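Local coordinates for protein probable TonB-dependent siderophore receptor PirA (Acinetobacter baumannii, PDB 5FR8) that probably takes up iron across the outer membrane by binding iron-chelating siderophores, possibly ferric enterobactin with micromolar affinity, at residues D295-T300 with A314-T319; L347-F352 with V375-K380; T159-N164 with S239-W244; S410-A415 with D436-S441. All blocks are in the same frame, centred on the assembly; numbering follows the deposited sequence.

Contact 1 of 4, residues D295-T300 with A314-T319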
# COMPACT_ATOMS: atom_id res chain seq x y z
N ASP A 295 14.74 2.60 9.41
CA ASP A 295 14.92 2.72 10.86
C ASP A 295 13.82 3.62 11.44
O ASP A 295 13.42 4.59 10.83
CB ASP A 295 16.29 3.33 11.16
CG ASP A 295 17.45 2.36 10.86
OD1 ASP A 295 17.18 1.25 10.39
OD2 ASP A 295 18.61 2.69 11.07
N SER A 296 13.33 3.29 12.63
CA SER A 296 12.17 3.97 13.19
C SER A 296 12.26 4.05 14.69
O SER A 296 12.53 3.05 15.35
CB SER A 296 10.89 3.22 12.81
OG SER A 296 9.73 4.05 12.84
N TYR A 297 12.01 5.23 15.24
CA TYR A 297 11.98 5.42 16.69
C TYR A 297 10.68 6.13 17.07
O TYR A 297 10.33 7.13 16.47
CB TYR A 297 13.13 6.28 17.17
CG TYR A 297 14.46 5.85 16.63
CD1 TYR A 297 14.71 5.90 15.26
CD2 TYR A 297 15.48 5.45 17.48
CE1 TYR A 297 15.93 5.53 14.76
CE2 TYR A 297 16.71 5.06 16.97
CZ TYR A 297 16.92 5.11 15.60
OH TYR A 297 18.10 4.73 15.03
N ALA A 298 9.98 5.63 18.07
CA ALA A 298 8.84 6.37 18.55
C ALA A 298 8.85 6.39 20.06
O ALA A 298 9.33 5.46 20.70
CB ALA A 298 7.58 5.76 18.05
N LEU A 299 8.33 7.49 20.61
CA LEU A 299 8.21 7.68 22.04
C LEU A 299 6.79 8.16 22.30
O LEU A 299 6.30 9.09 21.66
CB LEU A 299 9.21 8.74 22.48
CG LEU A 299 9.58 8.85 23.96
CD1 LEU A 299 10.22 7.57 24.49
CD2 LEU A 299 10.54 10.00 24.11
N THR A 300 6.12 7.51 23.23
CA THR A 300 4.71 7.80 23.46
C THR A 300 4.42 7.98 24.93
O THR A 300 4.93 7.23 25.74
CB THR A 300 3.84 6.66 22.93
OG1 THR A 300 4.14 6.44 21.55
CG2 THR A 300 2.38 7.04 23.07
N ALA A 314 6.03 11.22 19.75
CA ALA A 314 7.07 11.65 18.85
C ALA A 314 7.54 10.42 18.06
O ALA A 314 7.75 9.36 18.65
CB ALA A 314 8.23 12.29 19.61
N GLN A 315 7.67 10.56 16.74
CA GLN A 315 8.35 9.53 15.95
C GLN A 315 9.28 10.12 14.86
O GLN A 315 9.01 11.17 14.29
CB GLN A 315 7.36 8.52 15.36
CG GLN A 315 6.65 8.95 14.10
CD GLN A 315 5.96 7.78 13.40
OE1 GLN A 315 4.72 7.77 13.24
NE2 GLN A 315 6.75 6.82 12.92
N TYR A 316 10.37 9.39 14.62
CA TYR A 316 11.40 9.74 13.64
C TYR A 316 11.66 8.48 12.79
O TYR A 316 11.90 7.39 13.31
CB TYR A 316 12.68 10.21 14.36
CG TYR A 316 13.88 10.43 13.47
CD1 TYR A 316 13.89 11.44 12.53
CD2 TYR A 316 15.00 9.62 13.58
CE1 TYR A 316 14.98 11.63 11.70
CE2 TYR A 316 16.10 9.80 12.77
CZ TYR A 316 16.08 10.80 11.82
OH TYR A 316 17.16 10.99 10.99
N ASP A 317 11.55 8.63 11.47
CA ASP A 317 11.75 7.51 10.53
C ASP A 317 12.82 7.86 9.52
O ASP A 317 12.85 8.96 8.98
CB ASP A 317 10.46 7.20 9.78
CG ASP A 317 9.53 6.31 10.58
OD1 ASP A 317 9.53 6.41 11.83
OD2 ASP A 317 8.80 5.51 9.97
N LYS A 318 13.71 6.90 9.27
CA LYS A 318 14.82 7.08 8.33
C LYS A 318 14.84 5.95 7.29
O LYS A 318 14.99 4.77 7.62
CB LYS A 318 16.14 7.13 9.10
CG LYS A 318 17.25 7.88 8.38
CD LYS A 318 18.56 7.85 9.14
CE LYS A 318 19.63 8.61 8.37
NZ LYS A 318 20.93 8.65 9.10
N THR A 319 14.69 6.31 6.03
CA THR A 319 14.64 5.32 5.00
C THR A 319 15.67 5.60 3.97
O THR A 319 15.79 6.74 3.52
CB THR A 319 13.29 5.34 4.32
OG1 THR A 319 12.28 5.01 5.26
CG2 THR A 319 13.25 4.33 3.25

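Contact 2 of 4, residues L347-F352 with V375-K380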
# COMPACT_ATOMS: atom_id res chain seq x y z
N LEU A 347 15.35 9.39 2.95
CA LEU A 347 14.10 10.04 3.38
C LEU A 347 13.91 10.01 4.88
O LEU A 347 13.79 8.94 5.50
CB LEU A 347 12.91 9.36 2.76
CG LEU A 347 11.52 9.92 3.12
CD1 LEU A 347 11.38 11.39 2.79
CD2 LEU A 347 10.47 9.11 2.40
N GLU A 348 13.88 11.19 5.47
CA GLU A 348 13.72 11.32 6.89
C GLU A 348 12.38 11.94 7.14
O GLU A 348 12.01 12.94 6.49
CB GLU A 348 14.78 12.23 7.50
CG GLU A 348 16.17 11.72 7.40
CD GLU A 348 17.18 12.72 7.96
OE1 GLU A 348 17.13 13.01 9.17
OE2 GLU A 348 18.02 13.20 7.17
N THR A 349 11.67 11.37 8.11
CA THR A 349 10.43 11.90 8.57
C THR A 349 10.46 12.11 10.11
O THR A 349 10.79 11.20 10.89
CB THR A 349 9.30 10.96 8.19
OG1 THR A 349 9.24 10.80 6.76
CG2 THR A 349 7.98 11.50 8.72
N LEU A 350 10.12 13.32 10.52
CA LEU A 350 9.90 13.59 11.92
C LEU A 350 8.42 13.89 12.08
O LEU A 350 7.85 14.62 11.27
CB LEU A 350 10.77 14.77 12.38
CG LEU A 350 10.63 15.22 13.84
CD1 LEU A 350 10.97 14.11 14.83
CD2 LEU A 350 11.50 16.44 14.09
N ARG A 351 7.78 13.29 13.07
CA ARG A 351 6.34 13.50 13.24
C ARG A 351 5.94 13.62 14.70
O ARG A 351 6.43 12.87 15.55
CB ARG A 351 5.56 12.37 12.58
CG ARG A 351 4.05 12.45 12.80
CD ARG A 351 3.36 11.17 12.36
NE ARG A 351 3.70 10.89 10.96
CZ ARG A 351 2.92 11.18 9.92
NH1 ARG A 351 1.73 11.74 10.11
NH2 ARG A 351 3.33 10.88 8.70
N PHE A 352 5.05 14.55 14.99
CA PHE A 352 4.57 14.71 16.34
C PHE A 352 3.07 14.65 16.35
O PHE A 352 2.42 15.14 15.43
CB PHE A 352 5.00 16.06 16.93
CG PHE A 352 6.48 16.21 17.12
CD1 PHE A 352 7.17 15.40 18.01
CD2 PHE A 352 7.19 17.17 16.41
CE1 PHE A 352 8.53 15.54 18.19
CE2 PHE A 352 8.54 17.31 16.58
CZ PHE A 352 9.22 16.50 17.47
N VAL A 375 4.08 17.06 10.94
CA VAL A 375 4.99 16.16 10.24
C VAL A 375 5.90 16.92 9.27
O VAL A 375 5.43 17.73 8.47
CB VAL A 375 4.24 15.03 9.50
CG1 VAL A 375 3.33 15.58 8.41
CG2 VAL A 375 5.23 14.07 8.88
N GLU A 376 7.21 16.66 9.36
CA GLU A 376 8.15 17.19 8.38
C GLU A 376 8.89 16.05 7.71
O GLU A 376 9.35 15.11 8.37
CB GLU A 376 9.12 18.13 9.05
CG GLU A 376 10.16 18.76 8.13
CD GLU A 376 11.05 19.77 8.87
OE1 GLU A 376 10.52 20.44 9.79
OE2 GLU A 376 12.26 19.90 8.55
N ASP A 377 9.02 16.16 6.39
CA ASP A 377 9.81 15.23 5.59
C ASP A 377 11.03 15.91 4.95
O ASP A 377 10.89 17.00 4.37
CB ASP A 377 8.96 14.64 4.46
CG ASP A 377 7.90 13.68 4.95
OD1 ASP A 377 8.15 12.96 5.93
OD2 ASP A 377 6.82 13.62 4.35
N ARG A 378 12.22 15.28 5.06
CA ARG A 378 13.39 15.70 4.25
C ARG A 378 13.86 14.58 3.34
O ARG A 378 14.00 13.43 3.75
CB ARG A 378 14.54 16.18 5.12
CG ARG A 378 14.13 17.28 6.07
CD ARG A 378 15.12 18.43 6.00
NE ARG A 378 15.31 19.01 7.31
CZ ARG A 378 16.01 18.43 8.28
NH1 ARG A 378 16.57 17.24 8.08
NH2 ARG A 378 16.15 19.04 9.45
N PHE A 379 14.11 14.92 2.08
CA PHE A 379 14.44 13.92 1.08
C PHE A 379 15.64 14.36 0.27
O PHE A 379 15.68 15.47 -0.23
CB PHE A 379 13.23 13.76 0.16
CG PHE A 379 13.31 12.60 -0.79
CD1 PHE A 379 13.62 11.32 -0.33
CD2 PHE A 379 13.00 12.76 -2.13
CE1 PHE A 379 13.65 10.25 -1.19
CE2 PHE A 379 13.05 11.69 -3.01
CZ PHE A 379 13.38 10.43 -2.54
N LYS A 380 16.65 13.51 0.18
CA LYS A 380 17.77 13.69 -0.75
C LYS A 380 17.61 12.65 -1.88
O LYS A 380 17.45 11.44 -1.60
CB LYS A 380 19.13 13.55 -0.02
CG LYS A 380 20.34 14.18 -0.72
CD LYS A 380 21.72 13.79 -0.15
CE LYS A 380 22.84 14.84 -0.39
NZ LYS A 380 23.91 14.87 0.67

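Contact 3 of 4, residues T159-N164 with S239-W244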
# COMPACT_ATOMS: atom_id res chain seq x y z
N THR A 159 1.27 -4.79 16.43
CA THR A 159 2.29 -5.76 16.77
C THR A 159 2.03 -6.27 18.17
O THR A 159 1.38 -5.60 18.99
CB THR A 159 3.70 -5.13 16.74
OG1 THR A 159 3.79 -4.18 17.79
CG2 THR A 159 3.96 -4.41 15.43
N LYS A 160 2.58 -7.45 18.44
CA LYS A 160 2.45 -8.07 19.75
C LYS A 160 2.87 -7.16 20.91
O LYS A 160 3.71 -6.27 20.75
CB LYS A 160 3.23 -9.39 19.77
CG LYS A 160 2.48 -10.53 19.08
CD LYS A 160 3.44 -11.57 18.51
CE LYS A 160 2.74 -12.57 17.60
NZ LYS A 160 1.79 -13.41 18.37
N LYS A 161 2.28 -7.42 22.07
CA LYS A 161 2.31 -6.52 23.20
C LYS A 161 3.34 -6.96 24.21
O LYS A 161 3.74 -8.13 24.23
CB LYS A 161 0.94 -6.49 23.91
CG LYS A 161 -0.23 -6.02 23.06
CD LYS A 161 -0.18 -4.51 22.81
CE LYS A 161 -0.88 -4.15 21.51
NZ LYS A 161 -2.36 -4.27 21.63
N VAL A 162 3.73 -6.04 25.08
CA VAL A 162 4.48 -6.40 26.28
C VAL A 162 3.63 -7.29 27.18
O VAL A 162 2.40 -7.26 27.10
CB VAL A 162 4.92 -5.15 27.06
CG1 VAL A 162 5.83 -4.30 26.18
CG2 VAL A 162 3.73 -4.34 27.56
N THR A 163 4.28 -8.12 28.00
CA THR A 163 3.58 -9.11 28.83
C THR A 163 4.23 -9.23 30.20
O THR A 163 5.45 -9.28 30.32
CB THR A 163 3.55 -10.52 28.18
OG1 THR A 163 4.89 -11.04 28.06
CG2 THR A 163 2.93 -10.46 26.81
N ASN A 164 3.40 -9.27 31.24
CA ASN A 164 3.91 -9.27 32.60
C ASN A 164 4.43 -10.61 33.06
O ASN A 164 4.84 -10.76 34.21
CB ASN A 164 2.82 -8.78 33.53
CG ASN A 164 2.68 -7.27 33.49
OD1 ASN A 164 2.83 -6.65 32.43
ND2 ASN A 164 2.38 -6.67 34.64
N SER A 239 12.96 -5.60 16.15
CA SER A 239 12.14 -4.55 16.74
C SER A 239 11.90 -4.71 18.22
O SER A 239 11.54 -5.80 18.70
CB SER A 239 10.78 -4.49 16.06
OG SER A 239 9.84 -3.81 16.89
N GLY A 240 12.08 -3.62 18.95
CA GLY A 240 12.05 -3.65 20.41
C GLY A 240 11.10 -2.64 21.00
O GLY A 240 10.98 -1.54 20.50
N ARG A 241 10.42 -3.04 22.06
CA ARG A 241 9.53 -2.16 22.80
C ARG A 241 9.83 -2.22 24.27
O ARG A 241 10.02 -3.30 24.83
CB ARG A 241 8.11 -2.63 22.63
CG ARG A 241 7.14 -1.87 23.52
CD ARG A 241 5.71 -2.15 23.08
NE ARG A 241 5.44 -1.58 21.77
CZ ARG A 241 4.41 -1.91 21.00
NH1 ARG A 241 3.51 -2.80 21.42
NH2 ARG A 241 4.26 -1.32 19.83
N LEU A 242 9.88 -1.05 24.91
CA LEU A 242 9.92 -0.98 26.38
C LEU A 242 8.69 -0.25 26.86
O LEU A 242 8.38 0.81 26.34
CB LEU A 242 11.13 -0.19 26.88
CG LEU A 242 12.51 -0.79 26.63
CD1 LEU A 242 13.55 0.18 27.20
CD2 LEU A 242 12.65 -2.18 27.22
N ALA A 243 8.01 -0.82 27.85
CA ALA A 243 6.81 -0.24 28.41
C ALA A 243 7.07 0.07 29.84
O ALA A 243 7.56 -0.78 30.58
CB ALA A 243 5.67 -1.22 28.30
N TRP A 244 6.77 1.30 30.23
CA TRP A 244 7.11 1.80 31.56
C TRP A 244 5.89 2.44 32.16
O TRP A 244 5.32 3.36 31.58
CB TRP A 244 8.25 2.84 31.44
CG TRP A 244 8.72 3.49 32.75
CD1 TRP A 244 8.67 2.96 34.01
CD2 TRP A 244 9.35 4.77 32.89
NE1 TRP A 244 9.20 3.84 34.92
CE2 TRP A 244 9.63 4.95 34.26
CE3 TRP A 244 9.69 5.79 31.99
CZ2 TRP A 244 10.21 6.10 34.74
CZ3 TRP A 244 10.27 6.91 32.47
CH2 TRP A 244 10.53 7.06 33.84

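Contact 4 of 4, residues S410-A415 with D436-S441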
# COMPACT_ATOMS: atom_id res chain seq x y z
N SER A 410 8.97 18.88 2.96
CA SER A 410 7.49 18.88 3.08
C SER A 410 7.08 19.04 4.54
O SER A 410 7.67 18.43 5.43
CB SER A 410 6.93 17.58 2.55
OG SER A 410 5.57 17.68 2.36
N ARG A 411 6.09 19.88 4.79
CA ARG A 411 5.60 20.08 6.14
C ARG A 411 4.07 20.13 6.13
O ARG A 411 3.46 20.82 5.30
CB ARG A 411 6.18 21.34 6.76
CG ARG A 411 7.66 21.25 7.09
CD ARG A 411 8.28 22.55 7.63
NE ARG A 411 8.05 23.72 6.79
CZ ARG A 411 8.56 23.92 5.57
NH1 ARG A 411 9.34 23.00 4.97
NH2 ARG A 411 8.26 25.05 4.92
N ILE A 412 3.47 19.38 7.04
CA ILE A 412 2.03 19.39 7.23
C ILE A 412 1.75 19.65 8.68
O ILE A 412 2.25 18.93 9.54
CB ILE A 412 1.37 18.04 6.90
CG1 ILE A 412 1.59 17.67 5.43
CG2 ILE A 412 -0.13 18.14 7.18
CD1 ILE A 412 0.94 16.38 4.99
N ALA A 413 0.98 20.69 8.94
CA ALA A 413 0.50 20.96 10.26
C ALA A 413 -1.01 20.78 10.27
O ALA A 413 -1.71 21.27 9.37
CB ALA A 413 0.86 22.37 10.67
N SER A 414 -1.51 20.06 11.28
CA SER A 414 -2.91 19.63 11.30
C SER A 414 -3.50 19.77 12.68
O SER A 414 -2.82 19.60 13.68
CB SER A 414 -3.00 18.16 10.88
OG SER A 414 -2.18 17.89 9.75
N ALA A 415 -4.79 20.06 12.74
CA ALA A 415 -5.57 19.96 13.97
C ALA A 415 -6.98 19.42 13.65
O ALA A 415 -7.48 19.60 12.53
CB ALA A 415 -5.69 21.31 14.65
N ASP A 436 -5.99 20.72 7.61
CA ASP A 436 -4.63 20.34 7.19
C ASP A 436 -3.97 21.49 6.43
O ASP A 436 -4.60 22.09 5.56
CB ASP A 436 -4.67 19.10 6.29
CG ASP A 436 -5.19 17.88 7.01
OD1 ASP A 436 -4.38 17.26 7.77
OD2 ASP A 436 -6.41 17.56 6.82
N ASP A 437 -2.72 21.79 6.76
CA ASP A 437 -2.01 22.87 6.10
C ASP A 437 -0.66 22.35 5.68
O ASP A 437 0.19 22.04 6.51
CB ASP A 437 -1.85 24.07 7.02
CG ASP A 437 -1.32 25.32 6.31
OD1 ASP A 437 -1.42 25.43 5.08
OD2 ASP A 437 -0.81 26.21 7.00
N HIS A 438 -0.47 22.26 4.36
CA HIS A 438 0.72 21.71 3.77
C HIS A 438 1.63 22.82 3.17
O HIS A 438 1.16 23.78 2.58
CB HIS A 438 0.27 20.74 2.70
CG HIS A 438 1.38 20.23 1.85
ND1 HIS A 438 1.29 20.18 0.48
CD2 HIS A 438 2.60 19.74 2.17
CE1 HIS A 438 2.42 19.69 -0.01
NE2 HIS A 438 3.23 19.41 1.00
N SER A 439 2.94 22.69 3.36
CA SER A 439 3.87 23.77 3.01
C SER A 439 3.84 24.18 1.54
O SER A 439 4.12 25.32 1.23
CB SER A 439 5.32 23.41 3.42
OG SER A 439 5.96 22.54 2.49
N LYS A 440 3.51 23.26 0.64
CA LYS A 440 3.36 23.60 -0.78
C LYS A 440 1.90 23.80 -1.21
O LYS A 440 1.61 24.76 -1.94
CB LYS A 440 3.96 22.52 -1.68
CG LYS A 440 5.46 22.57 -1.85
CD LYS A 440 6.18 22.16 -0.57
CE LYS A 440 7.70 22.24 -0.73
NZ LYS A 440 8.05 21.50 -1.96
N SER A 441 0.99 22.92 -0.79
CA SER A 441 -0.33 22.85 -1.42
C SER A 441 -1.37 23.82 -0.83
O SER A 441 -2.36 24.11 -1.48
CB SER A 441 -0.89 21.42 -1.44
OG SER A 441 -1.57 21.09 -0.23

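Contact 1 of 4, residues D295-T300 with A314-T319
The hydroxyl of S296 donates a hydrogen bond to D317, OG lying 2.6 Å from OD1 in a non-hydrogen-bonded pair where the two backbones offer each other no N-H. A serine OG set anti to its own N (chi1 -157°) leans across to the aspartate, meeting OD1 from above one face of the carboxylate plane. From the opposite face comes the amide of Q315, whose NE2 donates to the same OD1 over 3.0 Å, so two donors share one oxygen. A298 lies on the same face of the sheet: its methyl rests on Q315 CB (3.9 Å), and a small residue suits a place that K102 of the plug also covers.

The partners are adjacent strands of a TonB-dependent receptor barrel, joined as a beta hairpin and running antiparallel with their axes at 178°. Three hydrogen-bonded pairs, D295 with K318, Y297 with Y316 and L299 with A314, tie them by two N-H...O bonds each; Y297 N to Y316 O measures 2.9 Å.

On the outer face of the wall the two tyrosines lie side by side and point the same way, Y297 CD1 against Y316 CD2 at 4.1 Å. The Y316 hydroxyl, at the far end of its ring, bonds E348 OE1 on the next strand. Further out, R294 makes a salt bridge with D317 OD2. This occupies the oxygen that S296 and Q315 leave alone and probably helps D317 keep its negative charge on the plug-facing side.

Contact 2 of 4, residues L347-F352 with V375-K380
V375 lays its CG2 over one face of the R351 guanidinium, 3.7 Å above the plane and offset toward its rim. The arginine chain lies alongside the valine and bends at chi3 (-55°), which carries the flat head over the methyl; its NH1 keeps a salt bridge with E373. The same CG2 touches T349 CG2 at 3.8 Å.

E376 follows with its backbone N and O both bonded to L350, while its carboxylate, on the opposite face, pairs along its own strand with R378 (OE2 to NE 3.4 Å). D377 returns to the side of V375. There T349 OG1 donates to D377 OD1 over 2.6 Å, on the anti side and 34° out of the carboxylate plane. That hydroxyl also bonds N105 of the plug, which places this side of the antiparallel hairpin on the lumen of the barrel, as expected of a TonB-dependent receptor wall. A beta-branched threonine suits the spot, since it offers a hydroxyl to the aspartate and a methyl to the valine.

R378 makes the paired backbone bonds with E348, N to O at 2.8 Å. Last comes F379: its CD1 packs on L347 CB at 3.7 Å, giving the leucine a broad apolar partner, and M474, in the short helix 474-477, also touches the phenylalanine.

Contact 3 of 4, residues T159-N164 with S239-W244
R241 passes V162 with its aliphatic carbons and brings its guanidinium close to T159 and K160. CB starts the chain off toward the linker, and CG, held anti to the backbone N (chi1 172°), carries it out to V162, whose CG1 lies 3.8 Å from R241 CG. The next carbon, CD, meets the same methyl at a like distance. The two side chains cross at about a right angle. The branched valine gives CG1 to the arginine carbons, and both its methyls press on A243 CB, CG1 at 3.7 Å; the small methyl of A243 lets the valine sit close to the strand.

At CD the chain bends (chi3 -68°), and the polar head begins. NE makes a salt bridge with D255 on the neighbouring strand. NH1 stands 3.5 Å from K160 O, near but not bonded. NH2 lies 3.5 Å from T159 OG1, again without a hydrogen bond between them; instead both turn to D100, NH2 by a salt bridge and the threonine by a hydrogen bond. One plug carboxylate thus holds both sides, and two aspartates, D255 and D100, probably balance the charge of this buried arginine.

The 159-164 segment leads from the last plug strand, 153-159, to the first barrel strand, 167-177. Its packing on the inner wall is that of the plug-to-barrel junction of TonB-dependent receptors.

Contact 4 of 4, residues S410-A415 with D436-S441
A beta hairpin of the barrel wall reaches its end here: strand 427-438 pairs antiparallel with strand 407-422 and then gives way to the turn at 439-441. Inside the regular part, S414 OG donates to D436 OD1 over 3.0 Å, on the anti side of the carboxylate and 25° out of its plane. D436 OD1 is also engaged by R434 in a salt bridge, so the serine supplements a charge already paired.

A413 and D437 exchange backbone bonds, N of A413 to O of D437 at 2.9 Å. One step on, I412 CG1 comes obliquely to H438 CD2 at 4.0 Å, a carbon-to-carbon contact that leaves the ring nitrogens to polar partners. With CG anti to its backbone N (chi1 172°), H438 brings NE2 to S410 OG, a weak bond of 3.2 Å. The backbone N of K440 sits over the centre of the ring as the chain folds back.

The last link is S439 N to R411 O, 2.7 Å. The small CB of S439 lies over one face of the R411 guanidinium (3.7 Å from NH2), whose NH1 pairs with E409. Antiparallel neighbours joined by a short turn, here 423-426, form the up-and-down meander of a TonB-dependent receptor barrel; the 439-441 end is probably extracellular.

In the fold
Contacts 1, 2 and 4 are successive hairpins of one curving wall. Contacts 1 and 2, with centres about 10 Å apart, meet where strands 308-323 and 343-361 run side by side: Q315 O accepts from R351 N at 2.7 Å. Contacts 2 and 4, centres about 12 Å apart, are joined in the same way by D377 N and S410 O at 2.8 Å. Contact 3 stands apart, its centre about 16 Å from contact 1 and about 32 Å from contact 4; it packs the plug-to-barrel linker against a strand earlier in the wall. Plug residues also touch the inner faces of contacts 1 and 2.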